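Local coordinates for protein beta-fructofuranosidase (Bifidobacterium adolescentis, PDB 6NOB) that probably hydrolyses terminal beta-D-fructofuranoside residues of sucrose and related sugars, at residues Gln381-Leu392 with Gln404-Leu412; Val308-Thr316 with Lys420-Trp428. All blocks are in the same frame, centred on the assembly; numbering follows the deposited sequence.

Interaction 1 of 2, residues Gln381-Leu392 with Gln404-Leu412; sequences QVDGVTVAVGAL and QVRWYAGDL
Val389 and Val405 each hold CG1 anti to the backbone N (chi1 179° and 172°), and the two methyls meet 3.6 Å apart, CG1 to CG1, where the side chains cross at a slant. On the other face, Tyr408 takes the rotamer that sets CG beside its own N and turns the ring edge toward Ala388, with Tyr408 CD1 3.2 Å from Ala388 O, close to the ring plane. At the far end of that ring the hydroxyl is fixed by Asp365 and Tyr374.

The backbones run antiparallel, the strand axes at 154°. Thr386–Gly410, Ala388–Tyr408 and Gly390–Arg406 are the hydrogen-bonded pairs, each closed by two bonds; Tyr408 N to Ala388 O, at 2.6 Å, is a short one. Alternating with them are the non-hydrogen-bonded pairs Val387–Ala409, Val389–Trp407 and Ala391–Val405, whose side chains share a face. Val389 CG2 rests 4.0 Å from Trp407 CB, while the indole leads away and its NE1 makes a weak hydrogen bond to the backbone O of Trp428.

Thr386 carries the polar end of the contact. Its OG1 takes a hydrogen bond from Gln381 NE2 (2.9 Å) and shares one with a water, 2.6 Å away, that in turn accepts a hydrogen bond from Leu412 N at 2.8 Å. Thr386 CG2 meanwhile touches Leu412 CD1 at 3.9 Å, the side chains crossing at about a right angle. With an alanine here, the Gln381 amide and the bridging water would probably lose their shared partner, and Leu412 its methyl contact. OE1 of Gln381 is separately held by Gly277.

A type I' turn from Val382 to Val385 joins strand 377-382 to 385-396, and 405-415 pairs in turn with 418-428; the hairpin is thus the middle of an antiparallel meander, consistent with one blade of the family 32 five-bladed beta-propeller.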
loop_
_atom_site.group_PDB
_atom_site.type_symbol
_atom_site.label_atom_id
_atom_site.label_comp_id
_atom_site.label_asym_id
_atom_site.label_seq_id
_atom_site.Cartn_x
_atom_site.Cartn_y
_atom_site.Cartn_z
ATOM N N GLN A 381 15.663 1.965 -12.227
ATOM C CA GLN A 381 16.725 1.106 -12.726
ATOM C C GLN A 381 17.416 0.421 -11.557
ATOM O O GLN A 381 17.676 1.048 -10.525
ATOM C CB GLN A 381 17.739 1.899 -13.550
ATOM C CG GLN A 381 17.208 2.284 -14.915
ATOM C CD GLN A 381 18.083 3.284 -15.629
ATOM O OE1 GLN A 381 19.019 3.835 -15.050
ATOM N NE2 GLN A 381 17.780 3.530 -16.896
ATOM N N VAL A 382 17.701 -0.867 -11.720
ATOM C CA VAL A 382 18.391 -1.642 -10.695
ATOM C C VAL A 382 19.225 -2.716 -11.384
ATOM O O VAL A 382 18.790 -3.325 -12.367
ATOM C CB VAL A 382 17.393 -2.233 -9.672
ATOM C CG1 VAL A 382 16.584 -3.373 -10.277
ATOM C CG2 VAL A 382 18.121 -2.692 -8.425
ATOM N N ASP A 383 20.443 -2.920 -10.872
ATOM C CA ASP A 383 21.401 -3.872 -11.427
ATOM C C ASP A 383 21.517 -3.734 -12.945
ATOM O O ASP A 383 21.574 -4.738 -13.664
ATOM C CB ASP A 383 21.026 -5.313 -11.044
ATOM C CG ASP A 383 20.832 -5.504 -9.533
ATOM O OD1 ASP A 383 21.751 -5.209 -8.738
ATOM O OD2 ASP A 383 19.747 -5.972 -9.135
ATOM N N GLY A 384 21.540 -2.496 -13.444
ATOM C CA GLY A 384 21.769 -2.231 -14.853
ATOM C C GLY A 384 20.596 -2.464 -15.781
ATOM O O GLY A 384 20.796 -2.511 -17.000
ATOM N N VAL A 385 19.380 -2.603 -15.255
ATOM C CA VAL A 385 18.197 -2.881 -16.062
ATOM C C VAL A 385 17.087 -1.919 -15.657
ATOM O O VAL A 385 16.880 -1.666 -14.464
ATOM C CB VAL A 385 17.736 -4.347 -15.903
ATOM C CG1 VAL A 385 16.363 -4.557 -16.528
ATOM C CG2 VAL A 385 18.755 -5.296 -16.519
ATOM N N THR A 386 16.384 -1.373 -16.650
ATOM C CA THR A 386 15.231 -0.520 -16.388
ATOM C C THR A 386 14.002 -1.382 -16.125
ATOM O O THR A 386 13.733 -2.334 -16.865
ATOM C CB THR A 386 14.971 0.420 -17.566
ATOM O OG1 THR A 386 16.091 1.300 -17.743
ATOM C CG2 THR A 386 13.717 1.253 -17.317
ATOM N N VAL A 387 13.257 -1.048 -15.072
ATOM C CA VAL A 387 12.102 -1.827 -14.643
ATOM C C VAL A 387 10.897 -0.905 -14.524
ATOM O O VAL A 387 10.984 0.160 -13.901
ATOM C CB VAL A 387 12.359 -2.539 -13.301
ATOM C CG1 VAL A 387 11.134 -3.342 -12.885
ATOM C CG2 VAL A 387 13.590 -3.436 -13.394
ATOM N N ALA A 388 9.776 -1.314 -15.115
ATOM C CA ALA A 388 8.492 -0.658 -14.917
ATOM C C ALA A 388 7.558 -1.593 -14.161
ATOM O O ALA A 388 7.534 -2.802 -14.417
ATOM C CB ALA A 388 7.857 -0.248 -16.249
ATOM N N VAL A 389 6.802 -1.029 -13.222
ATOM C CA VAL A 389 5.879 -1.778 -12.377
ATOM C C VAL A 389 4.540 -1.051 -12.372
ATOM O O VAL A 389 4.495 0.170 -12.187
ATOM C CB VAL A 389 6.419 -1.930 -10.939
ATOM C CG1 VAL A 389 5.436 -2.691 -10.076
ATOM C CG2 VAL A 389 7.774 -2.627 -10.943
ATOM N N GLY A 390 3.456 -1.794 -12.582
ATOM C CA GLY A 390 2.133 -1.199 -12.598
ATOM C C GLY A 390 1.055 -2.247 -12.440
ATOM O O GLY A 390 1.267 -3.432 -12.711
ATOM N N ALA A 391 -0.114 -1.791 -11.997
ATOM C CA ALA A 391 -1.253 -2.657 -11.732
ATOM C C ALA A 391 -2.304 -2.507 -12.825
ATOM O O ALA A 391 -2.504 -1.420 -13.375
ATOM C CB ALA A 391 -1.868 -2.341 -10.368
ATOM N N LEU A 392 -2.988 -3.610 -13.126
ATOM C CA LEU A 392 -3.927 -3.686 -14.242
ATOM C C LEU A 392 -5.355 -3.698 -13.707
ATOM O O LEU A 392 -5.806 -4.699 -13.141
ATOM C CB LEU A 392 -3.643 -4.921 -15.092
ATOM C CG LEU A 392 -2.254 -4.919 -15.730
ATOM C CD1 LEU A 392 -1.899 -6.295 -16.269
ATOM C CD2 LEU A 392 -2.179 -3.871 -16.829
ATOM N N GLN A 404 -3.728 -7.909 -10.704
ATOM C CA GLN A 404 -2.351 -8.220 -10.363
ATOM C C GLN A 404 -1.430 -7.063 -10.737
ATOM O O GLN A 404 -1.724 -6.270 -11.636
ATOM C CB GLN A 404 -1.907 -9.492 -11.082
ATOM C CG GLN A 404 -2.502 -10.757 -10.511
ATOM C CD GLN A 404 -1.764 -11.230 -9.277
ATOM O OE1 GLN A 404 -1.960 -10.700 -8.182
ATOM N NE2 GLN A 404 -0.902 -12.227 -9.449
ATOM N N VAL A 405 -0.308 -6.971 -10.031
ATOM C CA VAL A 405 0.717 -5.967 -10.293
ATOM C C VAL A 405 1.794 -6.612 -11.155
ATOM O O VAL A 405 2.370 -7.637 -10.775
ATOM C CB VAL A 405 1.301 -5.415 -8.984
ATOM C CG1 VAL A 405 2.500 -4.527 -9.272
ATOM C CG2 VAL A 405 0.233 -4.652 -8.212
ATOM N N ARG A 406 2.065 -6.019 -12.316
ATOM C CA ARG A 406 3.003 -6.568 -13.286
ATOM C C ARG A 406 4.294 -5.760 -13.296
ATOM O O ARG A 406 4.268 -4.530 -13.190
ATOM C CB ARG A 406 2.387 -6.577 -14.690
ATOM C CG ARG A 406 3.157 -7.392 -15.706
ATOM C CD ARG A 406 2.244 -7.942 -16.796
ATOM N NE ARG A 406 2.881 -9.040 -17.519
ATOM C CZ ARG A 406 2.839 -10.311 -17.134
ATOM N NH1 ARG A 406 2.184 -10.650 -16.032
ATOM N NH2 ARG A 406 3.454 -11.246 -17.850
ATOM N N TRP A 407 5.425 -6.454 -13.427
ATOM C CA TRP A 407 6.709 -5.805 -13.655
ATOM C C TRP A 407 7.189 -6.087 -15.075
ATOM O O TRP A 407 6.913 -7.145 -15.646
ATOM C CB TRP A 407 7.773 -6.252 -12.639
ATOM C CG TRP A 407 8.108 -7.725 -12.632
ATOM C CD1 TRP A 407 7.631 -8.667 -11.767
ATOM C CD2 TRP A 407 9.015 -8.414 -13.510
ATOM N NE1 TRP A 407 8.170 -9.896 -12.057
ATOM C CE2 TRP A 407 9.022 -9.769 -13.122
ATOM C CE3 TRP A 407 9.811 -8.018 -14.590
ATOM C CZ2 TRP A 407 9.797 -10.730 -13.773
ATOM C CZ3 TRP A 407 10.577 -8.977 -15.239
ATOM C CH2 TRP A 407 10.563 -10.316 -14.827
ATOM N N TYR A 408 7.907 -5.117 -15.638
ATOM C CA TYR A 408 8.436 -5.204 -16.996
ATOM C C TYR A 408 9.888 -4.752 -16.963
ATOM O O TYR A 408 10.176 -3.634 -16.525
ATOM C CB TYR A 408 7.638 -4.331 -17.973
ATOM C CG TYR A 408 6.131 -4.351 -17.801
ATOM C CD1 TYR A 408 5.517 -3.666 -16.758
ATOM C CD2 TYR A 408 5.320 -5.028 -18.705
ATOM C CE1 TYR A 408 4.146 -3.675 -16.608
ATOM C CE2 TYR A 408 3.946 -5.040 -18.564
ATOM C CZ TYR A 408 3.364 -4.362 -17.514
ATOM O OH TYR A 408 1.995 -4.369 -17.368
ATOM N N ALA A 409 10.796 -5.602 -17.435
ATOM C CA ALA A 409 12.225 -5.326 -17.385
ATOM C C ALA A 409 12.803 -5.269 -18.793
ATOM O O ALA A 409 12.444 -6.077 -19.655
ATOM C CB ALA A 409 12.965 -6.386 -16.558
ATOM N N GLY A 410 13.701 -4.318 -19.017
ATOM C CA GLY A 410 14.302 -4.173 -20.329
ATOM C C GLY A 410 15.224 -2.978 -20.393
ATOM O O GLY A 410 15.740 -2.516 -19.373
ATOM N N ASP A 411 15.427 -2.480 -21.609
ATOM C CA ASP A 411 16.318 -1.357 -21.867
ATOM C C ASP A 411 15.503 -0.137 -22.273
ATOM O O ASP A 411 14.666 -0.216 -23.180
ATOM C CB ASP A 411 17.328 -1.699 -22.963
ATOM C CG ASP A 411 18.014 -3.029 -22.728
ATOM O OD1 ASP A 411 18.289 -3.361 -21.557
ATOM O OD2 ASP A 411 18.278 -3.744 -23.717
ATOM N N LEU A 412 15.746 0.983 -21.598
ATOM C CA LEU A 412 15.193 2.271 -22.004
ATOM C C LEU A 412 15.935 2.757 -23.242
ATOM O O LEU A 412 17.131 3.055 -23.176
ATOM C CB LEU A 412 15.328 3.271 -20.863
ATOM C CG LEU A 412 14.171 4.222 -20.572
ATOM C CD1 LEU A 412 12.868 3.459 -20.431
ATOM C CD2 LEU A 412 14.475 5.008 -19.313
HETATM O O HOH W 1 19.310 -1.605 -19.576
HETATM O O HOH W 2 17.811 0.968 -19.684
#

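Interaction 2 of 2, residues Val308-Thr316 with Lys420-Trp428; sequences VPGISTQNT and KLDVKASDW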
loop_
_atom_site.group_PDB
_atom_site.type_symbol
_atom_site.label_atom_id
_atom_site.label_comp_id
_atom_site.label_asym_id
_atom_site.label_seq_id
_atom_site.Cartn_x
_atom_site.Cartn_y
_atom_site.Cartn_z
ATOM N N VAL A 308 8.135 -3.511 -31.638
ATOM C CA VAL A 308 8.341 -2.078 -31.393
ATOM C C VAL A 308 8.589 -1.852 -29.907
ATOM O O VAL A 308 7.876 -2.434 -29.070
ATOM C CB VAL A 308 7.128 -1.284 -31.879
ATOM C CG1 VAL A 308 7.415 0.208 -31.851
ATOM C CG2 VAL A 308 6.737 -1.735 -33.283
ATOM N N PRO A 309 9.582 -1.049 -29.532
ATOM C CA PRO A 309 9.786 -0.740 -28.113
ATOM C C PRO A 309 8.642 0.093 -27.557
ATOM O O PRO A 309 7.906 0.762 -28.285
ATOM C CB PRO A 309 11.101 0.048 -28.097
ATOM C CG PRO A 309 11.759 -0.264 -29.405
ATOM C CD PRO A 309 10.641 -0.477 -30.378
ATOM N N GLY A 310 8.505 0.042 -26.233
ATOM C CA GLY A 310 7.435 0.727 -25.543
ATOM C C GLY A 310 6.155 -0.066 -25.400
ATOM O O GLY A 310 5.183 0.455 -24.836
ATOM N N ILE A 311 6.119 -1.304 -25.890
ATOM C CA ILE A 311 4.923 -2.137 -25.854
ATOM C C ILE A 311 5.291 -3.492 -25.271
ATOM O O ILE A 311 6.235 -4.138 -25.737
ATOM C CB ILE A 311 4.305 -2.307 -27.256
ATOM C CG1 ILE A 311 3.862 -0.954 -27.815
ATOM C CG2 ILE A 311 3.143 -3.288 -27.213
ATOM C CD1 ILE A 311 3.840 -0.906 -29.322
ATOM N N SER A 312 4.553 -3.919 -24.253
ATOM C CA SER A 312 4.681 -5.260 -23.703
ATOM C C SER A 312 3.555 -6.114 -24.272
ATOM O O SER A 312 2.392 -5.697 -24.266
ATOM C CB SER A 312 4.632 -5.234 -22.174
ATOM O OG SER A 312 4.185 -6.469 -21.645
ATOM N N THR A 313 3.904 -7.300 -24.773
ATOM C CA THR A 313 2.969 -8.113 -25.537
ATOM C C THR A 313 2.554 -9.409 -24.854
ATOM O O THR A 313 1.666 -10.092 -25.375
ATOM C CB THR A 313 3.556 -8.456 -26.916
ATOM O OG1 THR A 313 4.790 -9.163 -26.753
ATOM C CG2 THR A 313 3.796 -7.193 -27.733
ATOM N N GLN A 314 3.161 -9.777 -23.726
ATOM C CA GLN A 314 2.793 -11.037 -23.089
ATOM C C GLN A 314 1.352 -10.976 -22.597
ATOM O O GLN A 314 0.953 -10.031 -21.911
ATOM C CB GLN A 314 3.733 -11.376 -21.933
ATOM C CG GLN A 314 3.718 -12.872 -21.602
ATOM C CD GLN A 314 4.288 -13.202 -20.235
ATOM O OE1 GLN A 314 5.310 -12.654 -19.821
ATOM N NE2 GLN A 314 3.623 -14.108 -19.525
ATOM N N ASN A 315 0.573 -11.991 -22.956
ATOM C CA ASN A 315 -0.856 -12.040 -22.669
ATOM C C ASN A 315 -1.105 -13.197 -21.712
ATOM O O ASN A 315 -0.996 -14.364 -22.104
ATOM C CB ASN A 315 -1.658 -12.203 -23.959
ATOM C CG ASN A 315 -3.141 -11.963 -23.764
ATOM O OD1 ASN A 315 -3.705 -12.280 -22.718
ATOM N ND2 ASN A 315 -3.780 -11.393 -24.779
ATOM N N THR A 316 -1.447 -12.879 -20.466
ATOM C CA THR A 316 -1.711 -13.907 -19.468
ATOM C C THR A 316 -3.088 -14.546 -19.624
ATOM O O THR A 316 -3.490 -15.329 -18.757
ATOM C CB THR A 316 -1.535 -13.337 -18.055
ATOM O OG1 THR A 316 -2.354 -12.178 -17.892
ATOM C CG2 THR A 316 -0.080 -12.963 -17.813
ATOM N N LYS A 420 11.280 4.961 -24.682
ATOM C CA LYS A 420 10.447 3.769 -24.702
ATOM C C LYS A 420 11.167 2.643 -23.979
ATOM O O LYS A 420 12.372 2.447 -24.162
ATOM C CB LYS A 420 10.118 3.337 -26.137
ATOM C CG LYS A 420 9.511 4.432 -27.005
ATOM C CD LYS A 420 8.087 4.774 -26.581
ATOM C CE LYS A 420 7.515 5.901 -27.435
ATOM N NZ LYS A 420 6.253 6.450 -26.872
ATOM N N LEU A 421 10.428 1.904 -23.157
ATOM C CA LEU A 421 10.977 0.721 -22.507
ATOM C C LEU A 421 10.885 -0.457 -23.470
ATOM O O LEU A 421 9.788 -0.923 -23.792
ATOM C CB LEU A 421 10.237 0.420 -21.208
ATOM C CG LEU A 421 10.626 -0.913 -20.565
ATOM C CD1 LEU A 421 12.088 -0.903 -20.138
ATOM C CD2 LEU A 421 9.719 -1.240 -19.390
ATOM N N ASP A 422 12.036 -0.934 -23.937
ATOM C CA ASP A 422 12.102 -2.139 -24.759
ATOM C C ASP A 422 11.959 -3.337 -23.828
ATOM O O ASP A 422 12.925 -3.761 -23.189
ATOM C CB ASP A 422 13.409 -2.182 -25.544
ATOM C CG ASP A 422 13.502 -3.384 -26.468
ATOM O OD1 ASP A 422 12.475 -4.065 -26.676
ATOM O OD2 ASP A 422 14.608 -3.650 -26.985
ATOM N N VAL A 423 10.747 -3.884 -23.742
ATOM C CA VAL A 423 10.463 -4.954 -22.791
ATOM C C VAL A 423 11.162 -6.230 -23.237
ATOM O O VAL A 423 10.929 -6.728 -24.344
ATOM C CB VAL A 423 8.953 -5.180 -22.649
ATOM C CG1 VAL A 423 8.682 -6.273 -21.625
ATOM C CG2 VAL A 423 8.250 -3.885 -22.259
ATOM N N LYS A 424 12.022 -6.769 -22.369
ATOM C CA LYS A 424 12.640 -8.070 -22.589
ATOM C C LYS A 424 11.977 -9.184 -21.793
ATOM O O LYS A 424 12.115 -10.355 -22.166
ATOM C CB LYS A 424 14.130 -8.029 -22.230
ATOM C CG LYS A 424 14.937 -6.973 -22.969
ATOM C CD LYS A 424 14.963 -7.221 -24.467
ATOM C CE LYS A 424 16.015 -6.355 -25.142
ATOM N NZ LYS A 424 16.073 -6.582 -26.612
ATOM N N ALA A 425 11.264 -8.854 -20.717
ATOM C CA ALA A 425 10.597 -9.857 -19.898
ATOM C C ALA A 425 9.523 -9.175 -19.066
ATOM O O ALA A 425 9.596 -7.977 -18.785
ATOM C CB ALA A 425 11.589 -10.599 -18.994
ATOM N N SER A 426 8.522 -9.959 -18.673
ATOM C CA SER A 426 7.443 -9.467 -17.829
ATOM C C SER A 426 6.871 -10.628 -17.028
ATOM O O SER A 426 6.901 -11.776 -17.473
ATOM C CB SER A 426 6.345 -8.794 -18.662
ATOM O OG SER A 426 5.262 -9.673 -18.912
ATOM N N ASP A 427 6.354 -10.317 -15.842
ATOM C CA ASP A 427 5.730 -11.314 -14.972
ATOM C C ASP A 427 5.057 -10.580 -13.818
ATOM O O ASP A 427 5.147 -9.354 -13.699
ATOM C CB ASP A 427 6.745 -12.334 -14.455
ATOM C CG ASP A 427 6.150 -13.719 -14.308
ATOM O OD1 ASP A 427 4.952 -13.813 -13.963
ATOM O OD2 ASP A 427 6.879 -14.703 -14.545
ATOM N N TRP A 428 4.388 -11.348 -12.958
ATOM C CA TRP A 428 3.726 -10.792 -11.786
ATOM C C TRP A 428 4.719 -10.581 -10.648
ATOM O O TRP A 428 5.648 -11.373 -10.460
ATOM C CB TRP A 428 2.601 -11.715 -11.312
ATOM C CG TRP A 428 1.528 -12.002 -12.332
ATOM C CD1 TRP A 428 1.056 -13.231 -12.697
ATOM C CD2 TRP A 428 0.783 -11.045 -13.099
ATOM N NE1 TRP A 428 0.071 -13.099 -13.647
ATOM C CE2 TRP A 428 -0.114 -11.767 -13.911
ATOM C CE3 TRP A 428 0.794 -9.648 -13.184
ATOM C CZ2 TRP A 428 -0.991 -11.142 -14.794
ATOM C CZ3 TRP A 428 -0.082 -9.029 -14.059
ATOM C CH2 TRP A 428 -0.961 -9.775 -14.852
#
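Gly310 and Leu421 make the backbone hydrogen bond of this contact, Gly310 N to Leu421 O at 2.9 Å. It is bent at the acceptor, because the donor sits 61° out of the carbonyl plane. Glycine suits the spot: a beta carbon would run into Lys420 CD, and the backbone angles of this type II turn also call for it.

Aliphatic carbons pack beside that bond. Pro309 CB lies 4.0 Å from Lys420 CB and 4.1 Å from Asp422 CB, and the Lys420 chain then bends off to give its amine to Pro361 O. Further along, Val423 has CG2 beside its backbone N, which puts that methyl 3.9 Å from Ser312 CB.

At the other end the contact is with a ring. Thr316 comes at the edge of the Trp428 indole, OG1 near the ring plane and 3.5 Å from Trp428 CZ2, with Thr316 CG2 3.6 Å from the same carbon. That hydroxyl is hydrogen-bonded to Tyr395 and His368, while Arg406 makes a cation-pi contact with the indole.

The two backbones run the same way but spread apart toward Gln314 and Ser426. The short strand 311-312 is an outermost strand beside 357-365, and it lies along 418-428, itself paired with 405-415 and kinked by a classic bulge at Lys424 and Ala425, opposite Ala409.

Overall arrangement
The two contacts lie side by side, centres about 9 Å apart, on the same side of the chain's centre. Strand 405-415 joins them: interaction 1 pairs it with 385-396, and its other edge pairs with 418-428, the strand used by interaction 2, through bonds such as Ala409 O to Lys424 N at 2.8 Å. Along the chain, interaction 1 is nested within the long loop that interaction 2 closes, 308-316 coming first and 420-428 last. Interaction 1 thus builds one antiparallel sheet from within, while interaction 2 ties its outermost strand to the neighbouring sheet of 357-365 and 311-312, consistent with adjoining blades of the propeller.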